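Local coordinates for protein peptidoglycan D,D-transpeptidase PbpA (Mycobacterium tuberculosis, PDB 3UPP) that probably cross-links peptidoglycan as a D,D-transpeptidase of the cell envelope and binds beta-lactams such as cefotaxime, at residues G376-A381 / I392-G397; E247-S252 / T371-G376; L64-T69 / E163-A168. One frame throughout, in Å; residues are numbered along the deposited sequence.

In the fold
Contacts 1 and 2 are neighbours in the transpeptidase domain, with centres about 6 Å apart. Both use helix 364-380 and share Gly376. Contact 1 sets this helix on strand 393-399, and contact 2 sets it against helix 245-250. The two also meet directly: Ser394 N lies 3.0 Å from Met374 O, and Lys395 NZ lies 2.7 Å from Ser252 OG. That second pair sits in the site of Ser193, the probable acylated serine, and both contacts touch the opened cefotaxime. Contact 3 lies on the opposite side of the chain's centre, its centre about 44 Å from that of contact 1 and about 48 Å from that of contact 2. It joins the N-terminal region to the transpeptidase domain.

Contact 1: G376-A381 / I392-G397. With CEF (CEFOTAXIME, C3' cleaved, open, bound form), chain C.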
loop_
_atom_site.group_PDB
_atom_site.type_symbol
_atom_site.label_atom_id
_atom_site.label_comp_id
_atom_site.label_asym_id
_atom_site.label_seq_id
_atom_site.Cartn_x
_atom_site.Cartn_y
_atom_site.Cartn_z
ATOM N N GLY A 376 -15.134 -8.803 13.202
ATOM C CA GLY A 376 -16.572 -8.589 13.125
ATOM C C GLY A 376 -17.007 -7.730 11.957
ATOM O O GLY A 376 -18.057 -7.985 11.370
ATOM N N ALA A 377 -16.220 -6.703 11.624
ATOM C CA ALA A 377 -16.480 -5.889 10.419
ATOM C C ALA A 377 -16.348 -6.723 9.155
ATOM O O ALA A 377 -17.097 -6.508 8.202
ATOM C CB ALA A 377 -15.583 -4.667 10.352
ATOM N N GLU A 378 -15.418 -7.678 9.151
ATOM C CA GLU A 378 -15.270 -8.602 8.018
ATOM C C GLU A 378 -16.487 -9.524 7.852
ATOM O O GLU A 378 -16.879 -9.849 6.724
ATOM C CB GLU A 378 -13.974 -9.415 8.139
ATOM C CG GLU A 378 -13.818 -10.583 7.149
ATOM C CD GLU A 378 -13.514 -10.154 5.706
ATOM O OE1 GLU A 378 -13.336 -8.944 5.449
ATOM O OE2 GLU A 378 -13.462 -11.045 4.825
ATOM N N LYS A 379 -17.077 -9.936 8.973
ATOM C CA LYS A 379 -18.262 -10.775 8.945
ATOM C C LYS A 379 -19.496 -10.075 8.369
ATOM O O LYS A 379 -20.301 -10.719 7.702
ATOM C CB LYS A 379 -18.545 -11.385 10.320
ATOM C CG LYS A 379 -18.002 -12.799 10.454
ATOM C CD LYS A 379 -17.827 -13.207 11.898
ATOM C CE LYS A 379 -16.883 -14.398 12.025
ATOM N NZ LYS A 379 -17.410 -15.638 11.396
ATOM N N VAL A 380 -19.626 -8.767 8.595
ATOM C CA VAL A 380 -20.768 -7.998 8.082
ATOM C C VAL A 380 -20.640 -7.763 6.571
ATOM O O VAL A 380 -21.623 -7.890 5.823
ATOM C CB VAL A 380 -20.959 -6.656 8.845
ATOM C CG1 VAL A 380 -21.962 -5.741 8.136
ATOM C CG2 VAL A 380 -21.408 -6.918 10.262
ATOM N N ALA A 381 -19.420 -7.448 6.138
ATOM C CA ALA A 381 -19.095 -7.230 4.728
ATOM C C ALA A 381 -19.511 -8.415 3.857
ATOM O O ALA A 381 -19.746 -9.517 4.364
ATOM C CB ALA A 381 -17.593 -6.931 4.579
ATOM N N ILE A 392 -10.433 -13.681 8.626
ATOM C CA ILE A 392 -9.868 -12.404 8.221
ATOM C C ILE A 392 -10.386 -11.282 9.119
ATOM O O ILE A 392 -11.587 -11.220 9.419
ATOM C CB ILE A 392 -10.236 -12.069 6.760
ATOM C CG1 ILE A 392 -9.836 -13.221 5.827
ATOM C CG2 ILE A 392 -9.640 -10.706 6.354
ATOM C CD1 ILE A 392 -10.124 -12.972 4.367
ATOM N N ALA A 393 -9.477 -10.409 9.551
ATOM C CA ALA A 393 -9.854 -9.156 10.193
ATOM C C ALA A 393 -9.747 -8.049 9.154
ATOM O O ALA A 393 -8.732 -7.914 8.487
ATOM C CB ALA A 393 -8.961 -8.872 11.384
ATOM N N SER A 394 -10.793 -7.251 9.010
ATOM C CA SER A 394 -10.801 -6.231 7.982
ATOM C C SER A 394 -11.607 -5.006 8.340
ATOM O O SER A 394 -12.430 -5.010 9.257
ATOM C CB SER A 394 -11.390 -6.804 6.710
ATOM O OG SER A 394 -12.800 -6.773 6.778
ATOM N N LYS A 395 -11.359 -3.954 7.579
ATOM C CA LYS A 395 -12.220 -2.797 7.569
ATOM C C LYS A 395 -12.286 -2.309 6.134
ATOM O O LYS A 395 -11.251 -2.191 5.455
ATOM C CB LYS A 395 -11.694 -1.707 8.502
ATOM C CG LYS A 395 -12.622 -0.502 8.654
ATOM C CD LYS A 395 -13.983 -0.878 9.243
ATOM C CE LYS A 395 -14.946 0.291 9.205
ATOM N NZ LYS A 395 -15.655 0.362 7.899
ATOM N N THR A 396 -13.507 -2.060 5.668
ATOM C CA THR A 396 -13.739 -1.469 4.366
ATOM C C THR A 396 -13.905 0.032 4.511
ATOM O O THR A 396 -14.031 0.562 5.608
ATOM C CB THR A 396 -14.997 -2.045 3.660
ATOM O OG1 THR A 396 -16.112 -1.993 4.561
ATOM C CG2 THR A 396 -14.772 -3.489 3.187
ATOM N N GLY A 397 -13.875 0.706 3.375
ATOM C CA GLY A 397 -14.025 2.131 3.312
ATOM C C GLY A 397 -14.328 2.508 1.882
ATOM O O GLY A 397 -13.846 1.892 0.914
HETATM S S1 CEF C . -20.880 3.899 4.731
HETATM C C1 CEF C . -21.145 2.150 5.164
HETATM C C2 CEF C . -20.227 1.312 4.530
HETATM C C3 CEF C . -20.690 0.039 4.199
HETATM C C4 CEF C . -18.890 1.684 4.247
HETATM C C5 CEF C . -17.897 0.725 4.014
HETATM O O1 CEF C . -17.629 -0.191 4.896
HETATM O O2 CEF C . -17.285 0.674 2.869
HETATM N N1 CEF C . -18.372 2.880 4.527
HETATM C C6 CEF C . -19.120 3.940 5.192
HETATM C C7 CEF C . -18.452 5.288 4.968
HETATM C C8 CEF C . -16.986 5.229 5.393
HETATM O O3 CEF C . -16.157 5.963 4.850
HETATM N N2 CEF C . -18.535 5.804 3.592
HETATM C C9 CEF C . -19.318 6.861 3.324
HETATM O O4 CEF C . -20.020 7.421 4.161
HETATM C C10 CEF C . -19.286 7.355 1.873
HETATM N N3 CEF C . -18.746 8.560 1.576
HETATM O O5 CEF C . -18.159 9.493 2.785
HETATM C C11 CEF C . -16.995 8.939 3.439
HETATM C C12 CEF C . -19.779 6.584 0.911
HETATM C C13 CEF C . -19.937 7.030 -0.341
HETATM S S2 CEF C . -20.574 5.750 -1.179
HETATM C C14 CEF C . -20.630 4.715 0.044
HETATM N N4 CEF C . -21.078 3.466 -0.036
HETATM N N5 CEF C . -20.161 5.307 1.142
#
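Ala377 sets its methyl group on the strand backbone, with CB 3.4 Å from Ser394 O. The same methyl lies close to the aliphatic part of Lys395. Glu378 follows and makes the polar part of the contact. Its CG stands anti to the backbone N (chi1 170°), and the chain then bends at chi2. This lays Glu378 CG 3.2 Å from Ile392 O and puts OE1 by Ser394 and OE2 by Ile392. Ser394 OG donates to Glu378 OE1 at 2.6 Å and meets the anti lone pair of that oxygen. OE1 also bonds Tyr414 OH, and OE2 forms a salt bridge with Arg451. The buried carboxylate is thus gripped at both oxygens, which would be expected to keep it charged. Ile392 supplies an apolar flank, its CD1 3.9 Å from Glu378 OE2. Beyond this point the helix ends, and Ala381 is the first residue to leave helical geometry.

The strand carries Lys395, Thr396 and Gly397, consistent with the KTG motif of penicillin-binding proteins. Lys395 NZ donates to Thr396 O at 2.8 Å, the donor tilted 32° from the carbonyl plane, and also bonds Ser252. Thr396 OG1 bonds the cefotaxime carboxylate through O1; the modelled bond is very short, and its exact length is doubtful.

The helix crosses the strand at 61°, with the segment axes 6.2 Å apart. Strand 393-399 is an outer strand of the five-stranded antiparallel sheet. Strand 411-418 pairs with it, helix 442-457 packs on Ile392, and helix 245-250 adjoins Ala377 and Lys395.

Contact 2: E247-S252 / T371-G376; sequences EAFVKS and TELMVG. With CEF (CEFOTAXIME, C3' cleaved, open, bound form), chain C.
Phe249 and Val250 pack helix 245-250 against Leu373, Met374 and Gly376 of helix 364-380. Helix 245-250 closes in a Schellman motif, with Ser252 at positive phi. This turn presents Ser252, which with Asn254 is consistent with the SxN motif of penicillin-binding proteins.

The aromatic contact is a CH-pi interaction. Leu373 CB lies over one face of the Phe249 ring, 3.9 Å from its centroid and offset toward the rim. Phe249 holds CG anti to its own N (chi1 -179°), which sends the ring out to the neighbouring helix. The Phe249 and Leu373 side chains cross at about a right angle.

The rest of the contact is apolar or against backbone. Phe249 CE2 comes to 3.3 Å from Leu373 O. At the far end of the ring, Phe249 CZ meets Met374 CG at 3.9 Å. Val250 uses one branch: its CG1 packs on Gly376 C at 3.5 Å and also approaches Leu373 O. Gly376 has no side chain, and the Val250 methyl sits close against its backbone. Val197 and Thr200 of helix 196-205 also touch the Phe249 side chain.

The polar side chains of 247-252 find their partners within that segment or beyond the pair. Lys251 NZ forms a salt bridge with Glu247 OE2 at 3.2 Å. It meets the anti side of that oxygen, 34° out of the carboxylate plane, and NZ also bonds Cys237 O. Ser252 OG bonds both Lys196 NZ and Lys395 NZ beside Ser193, the probable acylated serine. On the ligand side, Ser252 O lies 3.4 Å from C1 of the opened cefotaxime.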
loop_
_atom_site.group_PDB
_atom_site.type_symbol
_atom_site.label_atom_id
_atom_site.label_comp_id
_atom_site.label_asym_id
_atom_site.label_seq_id
_atom_site.Cartn_x
_atom_site.Cartn_y
_atom_site.Cartn_z
ATOM N N GLU A 247 -20.999 -2.394 17.322
ATOM C CA GLU A 247 -22.019 -2.455 16.284
ATOM C C GLU A 247 -21.801 -1.363 15.236
ATOM O O GLU A 247 -21.894 -1.633 14.049
ATOM C CB GLU A 247 -23.416 -2.346 16.900
ATOM C CG GLU A 247 -24.537 -2.716 15.959
ATOM C CD GLU A 247 -25.929 -2.691 16.622
ATOM O OE1 GLU A 247 -26.067 -2.231 17.779
ATOM O OE2 GLU A 247 -26.896 -3.131 15.972
ATOM N N ALA A 248 -21.511 -0.143 15.687
ATOM C CA ALA A 248 -21.316 0.994 14.804
ATOM C C ALA A 248 -20.133 0.774 13.862
ATOM O O ALA A 248 -20.095 1.310 12.759
ATOM C CB ALA A 248 -21.114 2.263 15.615
ATOM N N PHE A 249 -19.181 -0.026 14.329
ATOM C CA PHE A 249 -17.916 -0.238 13.663
ATOM C C PHE A 249 -18.096 -1.281 12.583
ATOM O O PHE A 249 -17.628 -1.097 11.449
ATOM C CB PHE A 249 -16.858 -0.703 14.671
ATOM C CG PHE A 249 -15.509 -0.930 14.070
ATOM C CD1 PHE A 249 -14.540 0.066 14.122
ATOM C CD2 PHE A 249 -15.208 -2.137 13.435
ATOM C CE1 PHE A 249 -13.276 -0.138 13.556
ATOM C CE2 PHE A 249 -13.960 -2.349 12.860
ATOM C CZ PHE A 249 -12.983 -1.343 12.927
ATOM N N VAL A 250 -18.768 -2.378 12.944
ATOM C CA VAL A 250 -18.991 -3.496 12.029
ATOM C C VAL A 250 -19.960 -3.112 10.918
ATOM O O VAL A 250 -19.848 -3.609 9.799
ATOM C CB VAL A 250 -19.412 -4.808 12.766
ATOM C CG1 VAL A 250 -18.397 -5.144 13.891
ATOM C CG2 VAL A 250 -20.856 -4.734 13.299
ATOM N N LYS A 251 -20.890 -2.212 11.223
ATOM C CA LYS A 251 -21.797 -1.696 10.211
ATOM C C LYS A 251 -21.200 -0.476 9.496
ATOM O O LYS A 251 -21.684 -0.081 8.433
ATOM C CB LYS A 251 -23.166 -1.363 10.813
ATOM C CG LYS A 251 -23.984 -2.600 11.205
ATOM C CD LYS A 251 -25.482 -2.322 11.252
ATOM C CE LYS A 251 -25.956 -2.147 12.685
ATOM N NZ LYS A 251 -27.377 -2.531 12.889
ATOM N N SER A 252 -20.159 0.109 10.091
ATOM C CA SER A 252 -19.502 1.300 9.571
ATOM C C SER A 252 -20.510 2.440 9.476
ATOM O O SER A 252 -20.768 2.983 8.398
ATOM C CB SER A 252 -18.838 1.010 8.214
ATOM O OG SER A 252 -17.793 1.931 7.938
ATOM N N THR A 371 -8.598 -5.884 16.596
ATOM C CA THR A 371 -8.634 -7.152 15.876
ATOM C C THR A 371 -10.020 -7.757 15.851
ATOM O O THR A 371 -10.486 -8.165 14.782
ATOM C CB THR A 371 -7.651 -8.166 16.472
ATOM O OG1 THR A 371 -6.334 -7.616 16.390
ATOM C CG2 THR A 371 -7.681 -9.490 15.690
ATOM N N GLU A 372 -10.653 -7.801 17.033
ATOM C CA GLU A 372 -11.995 -8.345 17.256
ATOM C C GLU A 372 -13.034 -7.536 16.521
ATOM O O GLU A 372 -14.000 -8.102 16.014
ATOM C CB GLU A 372 -12.380 -8.296 18.752
ATOM C CG GLU A 372 -11.542 -9.104 19.728
ATOM C CD GLU A 372 -11.689 -8.625 21.190
ATOM O OE1 GLU A 372 -12.738 -8.049 21.570
ATOM O OE2 GLU A 372 -10.723 -8.814 21.966
ATOM N N LEU A 373 -12.875 -6.213 16.526
ATOM C CA LEU A 373 -13.818 -5.314 15.845
ATOM C C LEU A 373 -13.745 -5.494 14.328
ATOM O O LEU A 373 -14.777 -5.448 13.634
ATOM C CB LEU A 373 -13.566 -3.846 16.209
ATOM C CG LEU A 373 -13.800 -3.403 17.653
ATOM C CD1 LEU A 373 -13.592 -1.915 17.783
ATOM C CD2 LEU A 373 -15.185 -3.798 18.175
ATOM N N MET A 374 -12.524 -5.720 13.834
ATOM C CA MET A 374 -12.270 -5.954 12.432
ATOM C C MET A 374 -12.667 -7.359 12.008
ATOM O O MET A 374 -13.143 -7.558 10.899
ATOM C CB MET A 374 -10.793 -5.685 12.110
ATOM C CG MET A 374 -10.434 -4.219 12.231
ATOM S SD MET A 374 -8.659 -3.896 12.156
ATOM C CE MET A 374 -8.419 -4.157 10.373
ATOM N N VAL A 375 -12.461 -8.343 12.874
ATOM C CA VAL A 375 -12.964 -9.686 12.585
ATOM C C VAL A 375 -14.474 -9.612 12.373
ATOM O O VAL A 375 -15.005 -10.245 11.461
ATOM C CB VAL A 375 -12.620 -10.685 13.698
ATOM C CG1 VAL A 375 -13.580 -11.884 13.678
ATOM C CG2 VAL A 375 -11.192 -11.156 13.542
ATOM N N GLY A 376 -15.134 -8.803 13.202
ATOM C CA GLY A 376 -16.572 -8.589 13.125
ATOM C C GLY A 376 -17.007 -7.730 11.957
ATOM O O GLY A 376 -18.057 -7.985 11.370
HETATM S S1 CEF C . -20.880 3.899 4.731
HETATM C C1 CEF C . -21.145 2.150 5.164
HETATM C C2 CEF C . -20.227 1.312 4.530
HETATM C C3 CEF C . -20.690 0.039 4.199
HETATM C C4 CEF C . -18.890 1.684 4.247
HETATM C C5 CEF C . -17.897 0.725 4.014
HETATM O O1 CEF C . -17.629 -0.191 4.896
HETATM O O2 CEF C . -17.285 0.674 2.869
HETATM N N1 CEF C . -18.372 2.880 4.527
HETATM C C6 CEF C . -19.120 3.940 5.192
HETATM C C7 CEF C . -18.452 5.288 4.968
HETATM C C8 CEF C . -16.986 5.229 5.393
HETATM O O3 CEF C . -16.157 5.963 4.850
HETATM N N2 CEF C . -18.535 5.804 3.592
HETATM C C9 CEF C . -19.318 6.861 3.324
HETATM O O4 CEF C . -20.020 7.421 4.161
HETATM C C10 CEF C . -19.286 7.355 1.873
HETATM N N3 CEF C . -18.746 8.560 1.576
HETATM O O5 CEF C . -18.159 9.493 2.785
HETATM C C11 CEF C . -16.995 8.939 3.439
HETATM C C12 CEF C . -19.779 6.584 0.911
HETATM C C13 CEF C . -19.937 7.030 -0.341
HETATM S S2 CEF C . -20.574 5.750 -1.179
HETATM C C14 CEF C . -20.630 4.715 0.044
HETATM N N4 CEF C . -21.078 3.466 -0.036
HETATM N N5 CEF C . -20.161 5.307 1.142
#

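Contact 3: L64-T69 / E163-A168; sequences LRYSST and EVQAQA
The Tyr66 ring meets helix 162-174 with its edge, where Gln165 CB and Ala166 N lie near the ring plane. Arg65 CG lies over one ring face, 3.8 Å above the plane and offset toward the rim. Trp169, one turn further along the helix from Gln165, also stacks with the Tyr66 ring. Arg65 and Tyr66 belong to the turn of a small beta-hairpin formed by strands 62-63 and 67-68. The turn comes from the dimerisation domain region and the helix from the transpeptidase domain, so this is a packing contact between the two parts of the chain, near the surface.

At the rim of the ring, Tyr66 CE1 is 3.9 Å from Gln165 CB and 3.6 Å from Gln165 O. The phenol oxygen reaches past them to the next residue, with Tyr66 OH 3.3 Å from Ala166 CA. The Ala166 methyl lies beside the same oxygen.

The second flat group is the Gln165 amide. Gln165 CG stands anti to the backbone carbonyl carbon (chi1 -62°), and the chain runs extended from there to the hairpin turn. Gln165 OE1 accepts the backbone N-H of Arg65 at 3.1 Å. The donor lies in the carbonyl plane, on a lone pair, with a C=O...N angle of 142°. Ser63 OG bonds the same OE1, so two partners from the hairpin hold this oxygen. At the other end of the amide, NE2 makes a weak bond to Asn161 O. Together these bonds probably help to fix the amide's rotation.

Leu64 packs on Tyr19, Phe43 and His160. Arg65 CB lies 3.3 Å from Gln165 OE1.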
loop_
_atom_site.group_PDB
_atom_site.type_symbol
_atom_site.label_atom_id
_atom_site.label_comp_id
_atom_site.label_asym_id
_atom_site.label_seq_id
_atom_site.Cartn_x
_atom_site.Cartn_y
_atom_site.Cartn_z
ATOM N N LEU A 64 18.604 3.771 -21.649
ATOM C CA LEU A 64 19.732 4.535 -22.194
ATOM C C LEU A 64 19.440 6.018 -22.232
ATOM O O LEU A 64 20.275 6.825 -21.849
ATOM C CB LEU A 64 20.085 4.055 -23.602
ATOM C CG LEU A 64 20.940 2.795 -23.653
ATOM C CD1 LEU A 64 20.849 2.145 -25.019
ATOM C CD2 LEU A 64 22.370 3.144 -23.298
ATOM N N ARG A 65 18.235 6.368 -22.661
ATOM C CA ARG A 65 17.872 7.758 -22.874
ATOM C C ARG A 65 17.250 8.410 -21.630
ATOM O O ARG A 65 17.457 9.603 -21.397
ATOM C CB ARG A 65 16.936 7.851 -24.094
ATOM C CG ARG A 65 16.527 9.250 -24.525
ATOM C CD ARG A 65 15.511 9.177 -25.672
ATOM N NE ARG A 65 16.131 9.357 -26.980
ATOM C CZ ARG A 65 16.127 10.506 -27.647
ATOM N NH1 ARG A 65 15.527 11.572 -27.129
ATOM N NH2 ARG A 65 16.718 10.588 -28.836
ATOM N N TYR A 66 16.515 7.636 -20.831
ATOM C CA TYR A 66 15.709 8.211 -19.741
ATOM C C TYR A 66 16.140 7.846 -18.301
ATOM O O TYR A 66 15.411 8.110 -17.337
ATOM C CB TYR A 66 14.210 7.921 -19.978
ATOM C CG TYR A 66 13.686 8.547 -21.260
ATOM C CD1 TYR A 66 13.446 7.775 -22.394
ATOM C CD2 TYR A 66 13.470 9.924 -21.346
ATOM C CE1 TYR A 66 12.977 8.354 -23.573
ATOM C CE2 TYR A 66 13.015 10.508 -22.518
ATOM C CZ TYR A 66 12.768 9.724 -23.625
ATOM O OH TYR A 66 12.313 10.323 -24.785
ATOM N N SER A 67 17.332 7.264 -18.177
ATOM C CA SER A 67 17.924 6.894 -16.900
ATOM C C SER A 67 17.145 5.750 -16.250
ATOM O O SER A 67 16.661 4.854 -16.958
ATOM C CB SER A 67 18.040 8.119 -15.982
ATOM O OG SER A 67 19.132 7.978 -15.082
ATOM N N SER A 68 17.024 5.786 -14.916
ATOM C CA SER A 68 16.416 4.702 -14.143
ATOM C C SER A 68 15.406 5.211 -13.129
ATOM O O SER A 68 15.363 6.409 -12.833
ATOM C CB SER A 68 17.487 3.882 -13.410
ATOM O OG SER A 68 18.333 4.713 -12.648
ATOM N N THR A 69 14.589 4.285 -12.625
ATOM C CA THR A 69 13.596 4.550 -11.581
ATOM C C THR A 69 13.538 3.371 -10.622
ATOM O O THR A 69 14.112 2.311 -10.885
ATOM C CB THR A 69 12.162 4.735 -12.151
ATOM O OG1 THR A 69 11.780 3.549 -12.855
ATOM C CG2 THR A 69 12.067 5.973 -13.058
ATOM N N GLU A 163 13.927 5.798 -30.806
ATOM C CA GLU A 163 12.594 6.195 -31.213
ATOM C C GLU A 163 11.577 5.362 -30.436
ATOM O O GLU A 163 10.501 5.858 -30.084
ATOM C CB GLU A 163 12.423 5.991 -32.723
ATOM C CG GLU A 163 13.754 5.852 -33.477
ATOM C CD GLU A 163 14.098 7.048 -34.356
ATOM O OE1 GLU A 163 15.078 7.773 -34.025
ATOM O OE2 GLU A 163 13.401 7.240 -35.392
ATOM N N VAL A 164 11.927 4.106 -30.154
ATOM C CA VAL A 164 11.056 3.230 -29.376
ATOM C C VAL A 164 10.910 3.780 -27.951
ATOM O O VAL A 164 9.794 3.857 -27.415
ATOM C CB VAL A 164 11.553 1.759 -29.365
ATOM C CG1 VAL A 164 10.737 0.904 -28.378
ATOM C CG2 VAL A 164 11.458 1.156 -30.753
ATOM N N GLN A 165 12.035 4.176 -27.358
ATOM C CA GLN A 165 12.059 4.787 -26.035
ATOM C C GLN A 165 11.294 6.104 -26.015
ATOM O O GLN A 165 10.478 6.332 -25.119
ATOM C CB GLN A 165 13.494 5.057 -25.612
ATOM C CG GLN A 165 14.336 3.851 -25.501
ATOM C CD GLN A 165 15.748 4.219 -25.171
ATOM O OE1 GLN A 165 16.028 4.720 -24.084
ATOM N NE2 GLN A 165 16.659 3.981 -26.106
ATOM N N ALA A 166 11.562 6.961 -27.005
ATOM C CA ALA A 166 10.978 8.301 -27.050
ATOM C C ALA A 166 9.468 8.254 -27.247
ATOM O O ALA A 166 8.743 9.082 -26.715
ATOM C CB ALA A 166 11.641 9.150 -28.129
ATOM N N GLN A 167 9.021 7.268 -28.012
ATOM C CA GLN A 167 7.620 7.064 -28.359
ATOM C C GLN A 167 6.876 6.599 -27.118
ATOM O O GLN A 167 5.747 7.028 -26.854
ATOM C CB GLN A 167 7.548 5.967 -29.419
ATOM C CG GLN A 167 6.514 6.112 -30.492
ATOM C CD GLN A 167 6.724 5.068 -31.603
ATOM O OE1 GLN A 167 6.394 3.882 -31.430
ATOM N NE2 GLN A 167 7.289 5.503 -32.735
ATOM N N ALA A 168 7.521 5.700 -26.374
ATOM C CA ALA A 168 6.966 5.145 -25.149
ATOM C C ALA A 168 6.863 6.232 -24.088
ATOM O O ALA A 168 5.813 6.391 -23.456
ATOM C CB ALA A 168 7.813 3.980 -24.658
#